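PDB 3LW3: HP0420 homologue, which is of unknown function but adopts the hotdog fold, a fold used by many acyl-CoA thioesterases and dehydratases, and forms a dimer of two identical chains. Local coordinates for residues 2-7 with 12-17; 45-50 with 57-62; 70-75 with 108-113. All blocks are in the same frame, centred on the assembly; numbering follows the deposited sequence.

Interaction 1 of 3, residues 2-7 with 12-17; sequences AMEMNM and LEEGLL
A surface contact between two turns of the N-terminal arm joins residues 2-7 to 12-17, both in the loop that precedes strand 29-34, and Met5 and Glu14 carry most of it. Residues 3-5 and 12-14 each have helical backbone angles without regular helical bonding, and the CA atoms of Met5 and Glu14 lie 6.4 Å apart. The Met5 side chain folds over twice, at chi2 and at chi3, which brings its thioether end against the other turn. There CE touches Glu14 CB at 3.3 Å, and SD sits 3.4 Å from Gly15 N, close to the backbone. Glu14 runs past Met5 in the opposite direction, so its methylenes lie alongside the sulfur and methyl. Its carboxylate then reaches Glu4, where OE2 approaches CB of Glu4 at 3.8 Å; the placing of the Glu4 carboxylate itself is doubtful. Behind this, Leu12, Glu13 and Leu16 rest on Leu30 of strand 29-34. No hydrogen bond spans the contact. With Met5 SD and CE packed on the Glu14 methylenes and on the backbone at Gly15, it is a van der Waals contact at the surface, with no polar bond between the two turns to fix it.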
ATOM      1  N   ALA B   2     -26.597 -10.056 -14.704  1.00 36.36           N
ATOM      2  CA  ALA B   2     -26.463  -9.846 -16.129  1.00 35.79           C
ATOM      3  C   ALA B   2     -26.163 -11.277 -16.584  1.00 35.35           C
ATOM      4  O   ALA B   2     -25.607 -12.063 -15.797  1.00 35.81           O
ATOM      5  CB  ALA B   2     -25.313  -8.915 -16.420  1.00 38.18           C
ATOM      6  N   MET B   3     -26.546 -11.647 -17.809  1.00 31.79           N
ATOM      7  CA  MET B   3     -26.341 -13.024 -18.266  1.00 32.38           C
ATOM      8  C   MET B   3     -24.883 -13.496 -18.085  1.00 35.26           C
ATOM      9  O   MET B   3     -24.620 -14.672 -17.762  1.00 34.71           O
ATOM     10  CB  MET B   3     -26.782 -13.196 -19.743  1.00 28.90           C
ATOM     11  CG  MET B   3     -26.651 -14.648 -20.263  1.00 29.03           C
ATOM     12  SD  MET B   3     -27.260 -14.908 -21.983  1.00 29.00           S
ATOM     13  CE  MET B   3     -29.064 -14.860 -21.688  1.00 23.42           C
ATOM     14  N   GLU B   4     -23.950 -12.576 -18.325  1.00 36.16           N
ATOM     15  CA  GLU B   4     -22.523 -12.865 -18.189  1.00 38.78           C
ATOM     16  C   GLU B   4     -22.163 -13.302 -16.739  1.00 40.10           C
ATOM     17  O   GLU B   4     -21.227 -14.095 -16.546  1.00 41.82           O
ATOM     18  CB  GLU B   4     -21.676 -11.660 -18.661  1.00 39.68           C
ATOM     19  CG  GLU B   4     -22.475 -10.514 -19.376  1.00 41.67           C
ATOM     20  CD  GLU B   4     -22.724  -9.329 -18.419  1.00 44.60           C
ATOM     21  OE1 GLU B   4     -22.696  -9.568 -17.177  1.00 44.06           O
ATOM     22  OE2 GLU B   4     -22.914  -8.165 -18.889  1.00 45.58           O
ATOM     23  N   MET B   5     -22.919 -12.809 -15.745  1.00 38.91           N
ATOM     24  CA  MET B   5     -22.732 -13.161 -14.311  1.00 40.07           C
ATOM     25  C   MET B   5     -23.266 -14.537 -13.959  1.00 40.38           C
ATOM     26  O   MET B   5     -22.686 -15.273 -13.141  1.00 41.70           O
ATOM     27  CB  MET B   5     -23.383 -12.130 -13.369  1.00 38.83           C
ATOM     28  CG  MET B   5     -22.663 -10.813 -13.315  1.00 38.78           C
ATOM     29  SD  MET B   5     -21.151 -10.828 -12.303  1.00 42.48           S
ATOM     30  CE  MET B   5     -20.539 -12.523 -12.346  1.00 40.56           C
ATOM     31  N   ASN B   6     -24.397 -14.881 -14.558  1.00 38.76           N
ATOM     32  CA  ASN B   6     -24.816 -16.258 -14.545  1.00 39.63           C
ATOM     33  C   ASN B   6     -23.800 -16.896 -15.500  1.00 41.63           C
ATOM     34  O   ASN B   6     -22.966 -16.176 -16.042  1.00 42.74           O
ATOM     35  CB  ASN B   6     -26.273 -16.298 -14.964  1.00 38.83           C
ATOM     36  CG  ASN B   6     -27.118 -15.292 -14.143  1.00 39.81           C
ATOM     37  OD1 ASN B   6     -26.673 -14.802 -13.082  1.00 39.60           O
ATOM     38  ND2 ASN B   6     -28.324 -14.978 -14.630  1.00 35.67           N
ATOM     39  N   MET B   7     -23.787 -18.207 -15.676  1.00 42.58           N
ATOM     40  CA  MET B   7     -22.718 -18.839 -16.494  1.00 43.65           C
ATOM     41  C   MET B   7     -21.786 -19.579 -15.574  1.00 43.97           C
ATOM     42  O   MET B   7     -21.127 -18.967 -14.704  1.00 43.40           O
ATOM     43  CB  MET B   7     -21.881 -17.848 -17.341  1.00 42.06           C
ATOM     44  CG  MET B   7     -22.246 -17.791 -18.818  1.00 43.18           C
ATOM     45  SD  MET B   7     -21.607 -16.342 -19.749  1.00 48.02           S
ATOM     46  CE  MET B   7     -19.956 -16.093 -19.033  1.00 46.72           C
ATOM     47  N   LEU B  12     -14.440 -14.707 -11.752  1.00 32.07           N
ATOM     48  CA  LEU B  12     -14.698 -14.113 -10.438  1.00 31.51           C
ATOM     49  C   LEU B  12     -14.748 -12.576 -10.530  1.00 30.62           C
ATOM     50  O   LEU B  12     -15.553 -11.917  -9.875  1.00 30.55           O
ATOM     51  CB  LEU B  12     -13.628 -14.579  -9.437  1.00 29.19           C
ATOM     52  CG  LEU B  12     -13.687 -13.933  -8.065  1.00 28.94           C
ATOM     53  CD1 LEU B  12     -14.755 -14.611  -7.252  1.00 28.54           C
ATOM     54  CD2 LEU B  12     -12.303 -14.045  -7.393  1.00 27.48           C
ATOM     55  N   GLU B  13     -13.919 -11.984 -11.381  1.00 29.87           N
ATOM     56  CA  GLU B  13     -13.899 -10.531 -11.489  1.00 30.02           C
ATOM     57  C   GLU B  13     -15.130  -9.943 -12.165  1.00 31.45           C
ATOM     58  O   GLU B  13     -15.358  -8.752 -12.095  1.00 30.72           O
ATOM     59  CB  GLU B  13     -12.652 -10.073 -12.216  1.00 31.03           C
ATOM     60  CG  GLU B  13     -11.414 -10.276 -11.411  1.00 31.18           C
ATOM     61  CD  GLU B  13     -10.917 -11.717 -11.443  1.00 31.78           C
ATOM     62  OE1 GLU B  13     -11.370 -12.505 -12.339  1.00 33.01           O
ATOM     63  OE2 GLU B  13     -10.040 -12.045 -10.583  1.00 29.90           O
ATOM     64  N   GLU B  14     -15.930 -10.768 -12.825  1.00 30.91           N
ATOM     65  CA  GLU B  14     -17.080 -10.238 -13.533  1.00 34.00           C
ATOM     66  C   GLU B  14     -17.883  -9.219 -12.692  1.00 33.09           C
ATOM     67  O   GLU B  14     -18.217  -8.151 -13.205  1.00 33.36           O
ATOM     68  CB  GLU B  14     -17.985 -11.373 -14.063  1.00 36.41           C
ATOM     69  CG  GLU B  14     -19.041 -10.939 -15.102  1.00 37.60           C
ATOM     70  CD  GLU B  14     -18.442 -10.684 -16.466  1.00 39.68           C
ATOM     71  OE1 GLU B  14     -17.605 -11.506 -16.905  1.00 41.08           O
ATOM     72  OE2 GLU B  14     -18.806  -9.674 -17.104  1.00 40.86           O
ATOM     73  N   GLY B  15     -18.188  -9.517 -11.421  1.00 30.71           N
ATOM     74  CA  GLY B  15     -18.991  -8.585 -10.624  1.00 28.96           C
ATOM     75  C   GLY B  15     -18.174  -7.563  -9.814  1.00 27.54           C
ATOM     76  O   GLY B  15     -18.694  -6.816  -8.953  1.00 24.78           O
ATOM     77  N   LEU B  16     -16.878  -7.514 -10.095  1.00 26.03           N
ATOM     78  CA  LEU B  16     -15.996  -6.630  -9.319  1.00 25.48           C
ATOM     79  C   LEU B  16     -16.012  -5.241  -9.964  1.00 26.39           C
ATOM     80  O   LEU B  16     -15.650  -5.082 -11.145  1.00 27.17           O
ATOM     81  CB  LEU B  16     -14.599  -7.208  -9.274  1.00 25.61           C
ATOM     82  CG  LEU B  16     -13.652  -6.387  -8.415  1.00 23.34           C
ATOM     83  CD1 LEU B  16     -14.022  -6.619  -6.981  1.00 23.56           C
ATOM     84  CD2 LEU B  16     -12.231  -6.814  -8.702  1.00 25.20           C
ATOM     85  N   LEU B  17     -16.468  -4.251  -9.203  1.00 23.97           N
ATOM     86  CA  LEU B  17     -16.650  -2.883  -9.678  1.00 23.51           C
ATOM     87  C   LEU B  17     -15.470  -1.966  -9.419  1.00 25.85           C
ATOM     88  O   LEU B  17     -15.370  -0.900 -10.036  1.00 27.79           O
ATOM     89  CB  LEU B  17     -17.888  -2.268  -9.008  1.00 25.77           C
ATOM     90  CG  LEU B  17     -19.210  -3.042  -9.155  1.00 24.85           C
ATOM     91  CD1 LEU B  17     -20.378  -2.132  -8.778  1.00 26.46           C
ATOM     92  CD2 LEU B  17     -19.336  -3.592 -10.561  1.00 26.97           C
TER

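Interaction 2 of 3, residues 45-50 with 57-62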
ATOM      1  N   LYS B  45       6.609 -12.000  -5.039  1.00 15.93           N
ATOM      2  CA  LYS B  45       7.559 -12.236  -6.149  1.00 17.88           C
ATOM      3  C   LYS B  45       8.857 -11.469  -5.913  1.00 19.77           C
ATOM      4  O   LYS B  45       8.889 -10.485  -5.140  1.00 18.28           O
ATOM      5  CB  LYS B  45       6.950 -11.797  -7.479  1.00 17.85           C
ATOM      6  CG  LYS B  45       5.587 -12.489  -7.828  1.00 18.90           C
ATOM      7  CD  LYS B  45       5.684 -13.998  -7.594  1.00 18.34           C
ATOM      8  CE  LYS B  45       4.346 -14.710  -8.011  1.00 20.73           C
ATOM      9  NZ  LYS B  45       3.108 -14.149  -7.322  1.00 18.84           N
ATOM     10  N   GLU B  46       9.938 -11.918  -6.557  1.00 18.55           N
ATOM     11  CA  GLU B  46      11.225 -11.257  -6.384  1.00 20.55           C
ATOM     12  C   GLU B  46      11.177  -9.747  -6.578  1.00 19.66           C
ATOM     13  O   GLU B  46      11.812  -9.015  -5.795  1.00 19.81           O
ATOM     14  CB  GLU B  46      12.281 -11.883  -7.283  1.00 23.43           C
ATOM     15  CG  GLU B  46      12.805 -13.149  -6.677  1.00 25.31           C
ATOM     16  CD  GLU B  46      13.598 -14.015  -7.669  1.00 31.41           C
ATOM     17  OE1 GLU B  46      14.333 -13.427  -8.513  1.00 31.51           O
ATOM     18  OE2 GLU B  46      13.471 -15.273  -7.602  1.00 30.78           O
ATOM     19  N   PHE B  47      10.406  -9.266  -7.560  1.00 18.74           N
ATOM     20  CA  PHE B  47      10.310  -7.820  -7.788  1.00 18.60           C
ATOM     21  C   PHE B  47       9.712  -7.025  -6.627  1.00 16.87           C
ATOM     22  O   PHE B  47       9.792  -5.809  -6.613  1.00 19.04           O
ATOM     23  CB  PHE B  47       9.621  -7.473  -9.091  1.00 19.12           C
ATOM     24  CG  PHE B  47       8.172  -7.805  -9.131  1.00 19.52           C
ATOM     25  CD1 PHE B  47       7.216  -6.900  -8.610  1.00 19.09           C
ATOM     26  CD2 PHE B  47       7.741  -9.004  -9.697  1.00 20.71           C
ATOM     27  CE1 PHE B  47       5.845  -7.205  -8.679  1.00 19.17           C
ATOM     28  CE2 PHE B  47       6.369  -9.309  -9.744  1.00 19.26           C
ATOM     29  CZ  PHE B  47       5.429  -8.394  -9.251  1.00 19.51           C
ATOM     30  N   MET B  48       9.049  -7.734  -5.704  1.00 15.83           N
ATOM     31  CA  MET B  48       8.404  -7.110  -4.521  1.00 17.11           C
ATOM     32  C   MET B  48       9.305  -6.939  -3.305  1.00 16.36           C
ATOM     33  O   MET B  48       8.891  -6.334  -2.282  1.00 15.61           O
ATOM     34  CB  MET B  48       7.208  -7.965  -4.097  1.00 15.50           C
ATOM     35  CG  MET B  48       6.108  -8.008  -5.129  1.00 18.38           C
ATOM     36  SD  MET B  48       4.725  -9.025  -4.603  1.00 17.08           S
ATOM     37  CE  MET B  48       3.646  -8.845  -5.976  1.00 17.20           C
ATOM     38  N   LEU B  49      10.541  -7.434  -3.387  1.00 16.39           N
ATOM     39  CA  LEU B  49      11.455  -7.410  -2.232  1.00 16.81           C
ATOM     40  C   LEU B  49      12.032  -6.032  -1.942  1.00 18.52           C
ATOM     41  O   LEU B  49      12.398  -5.283  -2.866  1.00 20.81           O
ATOM     42  CB  LEU B  49      12.620  -8.370  -2.484  1.00 17.88           C
ATOM     43  CG  LEU B  49      12.219  -9.842  -2.460  1.00 17.94           C
ATOM     44  CD1 LEU B  49      13.377 -10.696  -2.969  1.00 20.60           C
ATOM     45  CD2 LEU B  49      11.741 -10.314  -1.094  1.00 18.18           C
ATOM     46  N   CYS B  50      12.120  -5.698  -0.654  1.00 18.49           N
ATOM     47  CA  CYS B  50      12.929  -4.569  -0.203  1.00 20.23           C
ATOM     48  C   CYS B  50      14.319  -5.100   0.073  1.00 20.15           C
ATOM     49  O   CYS B  50      15.291  -4.615  -0.500  1.00 22.20           O
ATOM     50  CB  CYS B  50      12.337  -3.974   1.062  1.00 18.45           C
ATOM     51  SG  CYS B  50      13.424  -2.860   1.994  1.00 22.34           S
ATOM     52  N   ALA B  57       7.062  -3.010   2.162  1.00 15.63           N
ATOM     53  CA  ALA B  57       5.787  -2.611   2.754  1.00 15.83           C
ATOM     54  C   ALA B  57       4.743  -2.166   1.716  1.00 15.66           C
ATOM     55  O   ALA B  57       3.540  -2.354   1.960  1.00 17.08           O
ATOM     56  CB  ALA B  57       5.983  -1.518   3.816  1.00 16.29           C
ATOM     57  N   GLY B  58       5.153  -1.558   0.597  1.00 14.75           N
ATOM     58  CA  GLY B  58       4.188  -1.178  -0.424  1.00 15.63           C
ATOM     59  C   GLY B  58       3.362  -2.373  -0.913  1.00 15.83           C
ATOM     60  O   GLY B  58       2.147  -2.236  -1.107  1.00 16.69           O
ATOM     61  N   PHE B  59       3.996  -3.533  -1.118  1.00 14.90           N
ATOM     62  CA  PHE B  59       3.272  -4.724  -1.555  1.00 14.29           C
ATOM     63  C   PHE B  59       2.380  -5.371  -0.458  1.00 15.68           C
ATOM     64  O   PHE B  59       1.259  -5.830  -0.742  1.00 15.46           O
ATOM     65  CB  PHE B  59       4.226  -5.685  -2.264  1.00 15.90           C
ATOM     66  CG  PHE B  59       4.759  -5.090  -3.549  1.00 16.74           C
ATOM     67  CD1 PHE B  59       3.924  -5.002  -4.685  1.00 16.80           C
ATOM     68  CD2 PHE B  59       6.053  -4.604  -3.628  1.00 16.15           C
ATOM     69  CE1 PHE B  59       4.379  -4.435  -5.870  1.00 17.85           C
ATOM     70  CE2 PHE B  59       6.497  -4.013  -4.822  1.00 16.22           C
ATOM     71  CZ  PHE B  59       5.671  -3.920  -5.918  1.00 17.49           C
ATOM     72  N   ILE B  60       2.854  -5.377   0.788  1.00 14.91           N
ATOM     73  CA  ILE B  60       2.035  -5.912   1.890  1.00 14.62           C
ATOM     74  C   ILE B  60       0.758  -5.048   2.069  1.00 14.90           C
ATOM     75  O   ILE B  60      -0.404  -5.521   2.006  1.00 14.82           O
ATOM     76  CB  ILE B  60       2.818  -5.963   3.188  1.00 16.10           C
ATOM     77  CG1 ILE B  60       4.034  -6.900   3.070  1.00 15.61           C
ATOM     78  CG2 ILE B  60       1.883  -6.298   4.376  1.00 15.63           C
ATOM     79  CD1 ILE B  60       3.724  -8.240   2.460  1.00 16.31           C
ATOM     80  N   VAL B  61       0.962  -3.745   2.216  1.00 15.19           N
ATOM     81  CA  VAL B  61      -0.157  -2.822   2.376  1.00 14.38           C
ATOM     82  C   VAL B  61      -0.992  -2.765   1.064  1.00 15.84           C
ATOM     83  O   VAL B  61      -2.193  -2.639   1.122  1.00 14.99           O
ATOM     84  CB  VAL B  61       0.347  -1.477   2.831  1.00 15.72           C
ATOM     85  CG1 VAL B  61      -0.815  -0.488   2.925  1.00 18.58           C
ATOM     86  CG2 VAL B  61       1.121  -1.656   4.171  1.00 15.32           C
ATOM     87  N   GLY B  62      -0.349  -2.848  -0.093  1.00 14.22           N
ATOM     88  CA  GLY B  62      -1.031  -2.801  -1.396  1.00 16.16           C
ATOM     89  C   GLY B  62      -2.031  -3.955  -1.491  1.00 15.34           C
ATOM     90  O   GLY B  62      -3.173  -3.751  -1.866  1.00 15.68           O
TER
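A short 3-10 turn, residues 46-48, stands beside the first turns of helix 57-72, the long helix that the sheet of a hotdog fold wraps around. The backbones come nearest at Met48 and Phe59, whose CA atoms are 6.4 Å apart. Within the turn, Met48 N bonds to Lys45 O, while the helix runs on with regular bonds such as Gly62 N to Gly58 O. After Leu49 the chain turns a corner at Cys50, which forms a disulfide with Cys19 of the second subunit, so this end of the segment is tied covalently across the dimer.

Phe59 points from the helix toward the turn and offers one face of its ring to Met48. With CG anti to its own carbonyl carbon (chi1 -65°) and the chain extended beyond it, Met48 crosses the phenylalanine side chain at about a right angle. Its CG methylene lies over the middle of the ring in a CH-pi contact, 3.6 Å from the Phe59 ring centroid. The sulfur sits obliquely to the same ring, a Met-aromatic contact, and also accepts a weak hydrogen bond from Lys45 N. Buried Met48 packs on Leu42 as well, and its backbone bonds to that of His56, which fastens the turn to the chain entering the helix.

Phe47, from the same turn, brings its edge toward the Phe59 face in an offset edge-to-face pair, with ring planes at 82° and centroids 5.9 Å apart. It also packs on Leu26 of the second subunit, so the aromatic pair borders the dimer interface. The two rings meet most closely at Phe47 CE1 and Phe59 CE1, 4.2 Å apart.

Interaction 3 of 3, residues 70-75 with 108-113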
ATOM      1  N   CYS B  70     -12.236  -4.297  -2.273  1.00 15.34           N
ATOM      2  CA  CYS B  70     -13.133  -5.354  -2.731  1.00 16.43           C
ATOM      3  C   CYS B  70     -14.272  -5.700  -1.751  1.00 16.57           C
ATOM      4  O   CYS B  70     -15.369  -6.105  -2.172  1.00 17.39           O
ATOM      5  CB  CYS B  70     -12.343  -6.612  -3.065  1.00 17.60           C
ATOM      6  SG  CYS B  70     -11.268  -6.462  -4.478  1.00 17.50           S
ATOM      7  N   ALA B  71     -14.044  -5.527  -0.464  1.00 14.77           N
ATOM      8  CA  ALA B  71     -15.071  -5.807   0.532  1.00 15.72           C
ATOM      9  C   ALA B  71     -16.278  -4.874   0.379  1.00 16.98           C
ATOM     10  O   ALA B  71     -17.417  -5.298   0.612  1.00 18.69           O
ATOM     11  CB  ALA B  71     -14.481  -5.646   1.979  1.00 16.88           C
ATOM     12  N   LEU B  72     -16.001  -3.619   0.047  1.00 18.41           N
ATOM     13  CA  LEU B  72     -17.063  -2.624  -0.177  1.00 19.05           C
ATOM     14  C   LEU B  72     -17.567  -2.676  -1.637  1.00 20.00           C
ATOM     15  O   LEU B  72     -18.776  -2.557  -1.897  1.00 20.28           O
ATOM     16  CB  LEU B  72     -16.562  -1.222   0.161  1.00 17.36           C
ATOM     17  CG  LEU B  72     -17.569  -0.108  -0.050  1.00 19.67           C
ATOM     18  CD1 LEU B  72     -18.729  -0.406   0.853  1.00 22.70           C
ATOM     19  CD2 LEU B  72     -16.881   1.177   0.295  1.00 22.57           C
ATOM     20  N   ASN B  73     -16.645  -2.879  -2.581  1.00 18.77           N
ATOM     21  CA  ASN B  73     -16.946  -3.080  -3.994  1.00 19.90           C
ATOM     22  C   ASN B  73     -17.838  -1.985  -4.604  1.00 21.66           C
ATOM     23  O   ASN B  73     -18.828  -2.284  -5.244  1.00 23.01           O
ATOM     24  CB  ASN B  73     -17.570  -4.469  -4.240  1.00 18.95           C
ATOM     25  CG  ASN B  73     -17.642  -4.833  -5.719  1.00 20.65           C
ATOM     26  OD1 ASN B  73     -18.539  -5.575  -6.131  1.00 24.18           O
ATOM     27  ND2 ASN B  73     -16.750  -4.285  -6.526  1.00 19.47           N
ATOM     28  N   LYS B  74     -17.477  -0.731  -4.387  1.00 21.34           N
ATOM     29  CA  LYS B  74     -18.188   0.405  -4.966  1.00 25.23           C
ATOM     30  C   LYS B  74     -17.355   1.140  -6.019  1.00 28.22           C
ATOM     31  O   LYS B  74     -16.170   1.466  -5.798  1.00 27.91           O
ATOM     32  CB  LYS B  74     -18.597   1.398  -3.886  1.00 25.04           C
ATOM     33  CG  LYS B  74     -19.466   0.805  -2.818  1.00 27.20           C
ATOM     34  CD  LYS B  74     -20.924   1.264  -2.985  1.00 31.82           C
ATOM     35  CE  LYS B  74     -21.937   0.172  -2.591  1.00 32.56           C
ATOM     36  NZ  LYS B  74     -22.359   0.261  -1.170  1.00 35.40           N
ATOM     37  N   LYS B  75     -18.019   1.441  -7.139  1.00 30.08           N
ATOM     38  CA  LYS B  75     -17.436   2.135  -8.288  1.00 32.39           C
ATOM     39  C   LYS B  75     -16.517   3.316  -7.893  1.00 31.92           C
ATOM     40  O   LYS B  75     -15.262   3.254  -7.998  1.00 34.52           O
ATOM     41  CB  LYS B  75     -18.609   2.616  -9.174  1.00 34.17           C
ATOM     42  CG  LYS B  75     -18.250   3.199 -10.568  1.00 40.24           C
ATOM     43  CD  LYS B  75     -19.530   3.598 -11.373  1.00 41.39           C
ATOM     44  CE  LYS B  75     -19.236   4.686 -12.441  1.00 44.60           C
ATOM     45  NZ  LYS B  75     -20.343   4.882 -13.442  1.00 46.53           N
ATOM     46  N   LYS B 108     -21.488   7.711   2.485  1.00 28.03           N
ATOM     47  CA  LYS B 108     -20.331   8.515   2.085  1.00 30.52           C
ATOM     48  C   LYS B 108     -18.967   7.901   2.439  1.00 28.84           C
ATOM     49  O   LYS B 108     -17.949   8.267   1.854  1.00 25.07           O
ATOM     50  CB  LYS B 108     -20.412   9.913   2.713  1.00 31.80           C
ATOM     51  CG  LYS B 108     -21.346  10.879   1.968  1.00 34.77           C
ATOM     52  CD  LYS B 108     -22.067  11.831   2.948  1.00 38.93           C
ATOM     53  CE  LYS B 108     -21.146  12.925   3.547  1.00 42.73           C
ATOM     54  NZ  LYS B 108     -21.632  13.486   4.880  1.00 43.79           N
ATOM     55  N   LYS B 109     -18.952   7.018   3.437  1.00 26.54           N
ATOM     56  CA  LYS B 109     -17.695   6.421   3.874  1.00 25.52           C
ATOM     57  C   LYS B 109     -17.883   5.094   4.596  1.00 24.28           C
ATOM     58  O   LYS B 109     -18.923   4.821   5.206  1.00 23.76           O
ATOM     59  CB  LYS B 109     -16.864   7.382   4.711  1.00 26.55           C
ATOM     60  CG  LYS B 109     -17.436   7.692   6.056  1.00 31.34           C
ATOM     61  CD  LYS B 109     -16.626   8.769   6.818  1.00 32.46           C
ATOM     62  CE  LYS B 109     -17.160   8.918   8.259  1.00 38.07           C
ATOM     63  NZ  LYS B 109     -17.402  10.354   8.657  1.00 38.33           N
ATOM     64  N   SER B 110     -16.867   4.256   4.490  1.00 21.72           N
ATOM     65  CA  SER B 110     -16.789   3.025   5.285  1.00 20.24           C
ATOM     66  C   SER B 110     -15.440   2.812   5.957  1.00 21.43           C
ATOM     67  O   SER B 110     -14.420   3.377   5.513  1.00 20.07           O
ATOM     68  CB  SER B 110     -17.096   1.814   4.403  1.00 21.36           C
ATOM     69  OG  SER B 110     -18.377   1.932   3.810  1.00 22.86           O
ATOM     70  N   THR B 111     -15.443   1.999   7.017  1.00 19.22           N
ATOM     71  CA  THR B 111     -14.241   1.487   7.651  1.00 19.47           C
ATOM     72  C   THR B 111     -14.230  -0.021   7.405  1.00 18.71           C
ATOM     73  O   THR B 111     -15.256  -0.705   7.568  1.00 18.14           O
ATOM     74  CB  THR B 111     -14.231   1.728   9.165  1.00 20.81           C
ATOM     75  OG1 THR B 111     -14.472   3.123   9.449  1.00 21.87           O
ATOM     76  CG2 THR B 111     -12.903   1.294   9.774  1.00 20.22           C
ATOM     77  N   ILE B 112     -13.054  -0.529   7.026  1.00 17.05           N
ATOM     78  CA  ILE B 112     -12.878  -1.943   6.670  1.00 17.94           C
ATOM     79  C   ILE B 112     -11.663  -2.434   7.450  1.00 17.49           C
ATOM     80  O   ILE B 112     -10.596  -1.786   7.449  1.00 17.48           O
ATOM     81  CB  ILE B 112     -12.661  -2.165   5.135  1.00 16.45           C
ATOM     82  CG1 ILE B 112     -13.903  -1.803   4.297  1.00 19.69           C
ATOM     83  CG2 ILE B 112     -12.370  -3.646   4.813  1.00 18.19           C
ATOM     84  CD1 ILE B 112     -14.386  -0.491   4.350  1.00 21.89           C
ATOM     85  N   ARG B 113     -11.821  -3.552   8.142  1.00 15.83           N
ATOM     86  CA  ARG B 113     -10.732  -4.166   8.893  1.00 17.68           C
ATOM     87  C   ARG B 113     -10.139  -5.296   8.040  1.00 17.12           C
ATOM     88  O   ARG B 113     -10.870  -6.078   7.431  1.00 15.48           O
ATOM     89  CB  ARG B 113     -11.293  -4.709  10.212  1.00 20.71           C
ATOM     90  CG  ARG B 113     -10.509  -5.795  10.853  1.00 23.01           C
ATOM     91  CD  ARG B 113      -9.524  -5.291  11.788  1.00 26.44           C
ATOM     92  NE  ARG B 113     -10.014  -4.174  12.601  1.00 30.03           N
ATOM     93  CZ  ARG B 113     -10.136  -4.182  13.929  1.00 34.65           C
ATOM     94  NH1 ARG B 113      -9.837  -5.282  14.641  1.00 35.98           N
ATOM     95  NH2 ARG B 113     -10.558  -3.079  14.551  1.00 34.34           N
TER
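Ala71 and Leu72, in the last turn of helix 57-72, meet Ile112 and Ser110 of strand 109-118 in a buried contact between the central helix of the hotdog fold and its sheet. Just before them, Cys70 faces elsewhere, packing on Leu16 and on Leu30 of strand 29-34. Ala71 points its methyl toward the strand and touches one branch of Ile112, with CB of Ala71 4.1 Å from CG2 of Ile112. That branch stands anti to the backbone N of Ile112, while CG1 takes the place beside the nitrogen (chi1 -66°). The CA atoms of Ala71 and Ile112 are 7.6 Å apart.

Leu72 comes next, also directed at the strand, and sets its forked end against the serine hydroxyl. Its CD1 is 3.8 Å from Ser110 OG, and CD2 lies almost as near, 3.9 Å from that same OG, so both methyls border one oxygen. CG lies anti to the leucine nitrogen (chi1 179°), a torsion that carries the fork across to the strand. These are van der Waals approaches only; the hydroxyl makes its hydrogen bond with Thr105 OG1, which satisfies a polar atom buried beside apolar carbon. Ser110 and Ile112, two apart on the strand, both turn their side chains toward the helix.

At Asn73 the chain leaves the helix with a positive phi of 53°, and Lys74 and Lys75 lead on to strand 77-86 and take no part. The helix end thus lies against several strands at once: Ala71 also rests on Ala100 of strand 96-105, and Leu72 on Ile130 and Val132 of strand 121-132, the two strands that flank 109-118 in the antiparallel sheet.

Interactions 2 and 3 share helix 57-72, using its beginning and its end, and their centres are 23 Å apart on opposite sides of the chain's centre. Interaction 3 belongs to the core, small and apolar apart from one serine hydroxyl; interaction 2 is partly buried, built of aromatic and sulfur contacts, and reaches the second subunit. Interaction 1 lies at the surface, where a methionine packs on the methylenes of a glutamate and no hydrogen bond crosses. It nonetheless abuts interaction 3, since Leu16 packs on Cys70 and Asn73, bringing the N-terminal arm to the helix end. Interactions 1 and 2 do not touch, their nearest atoms being about 12 Å apart.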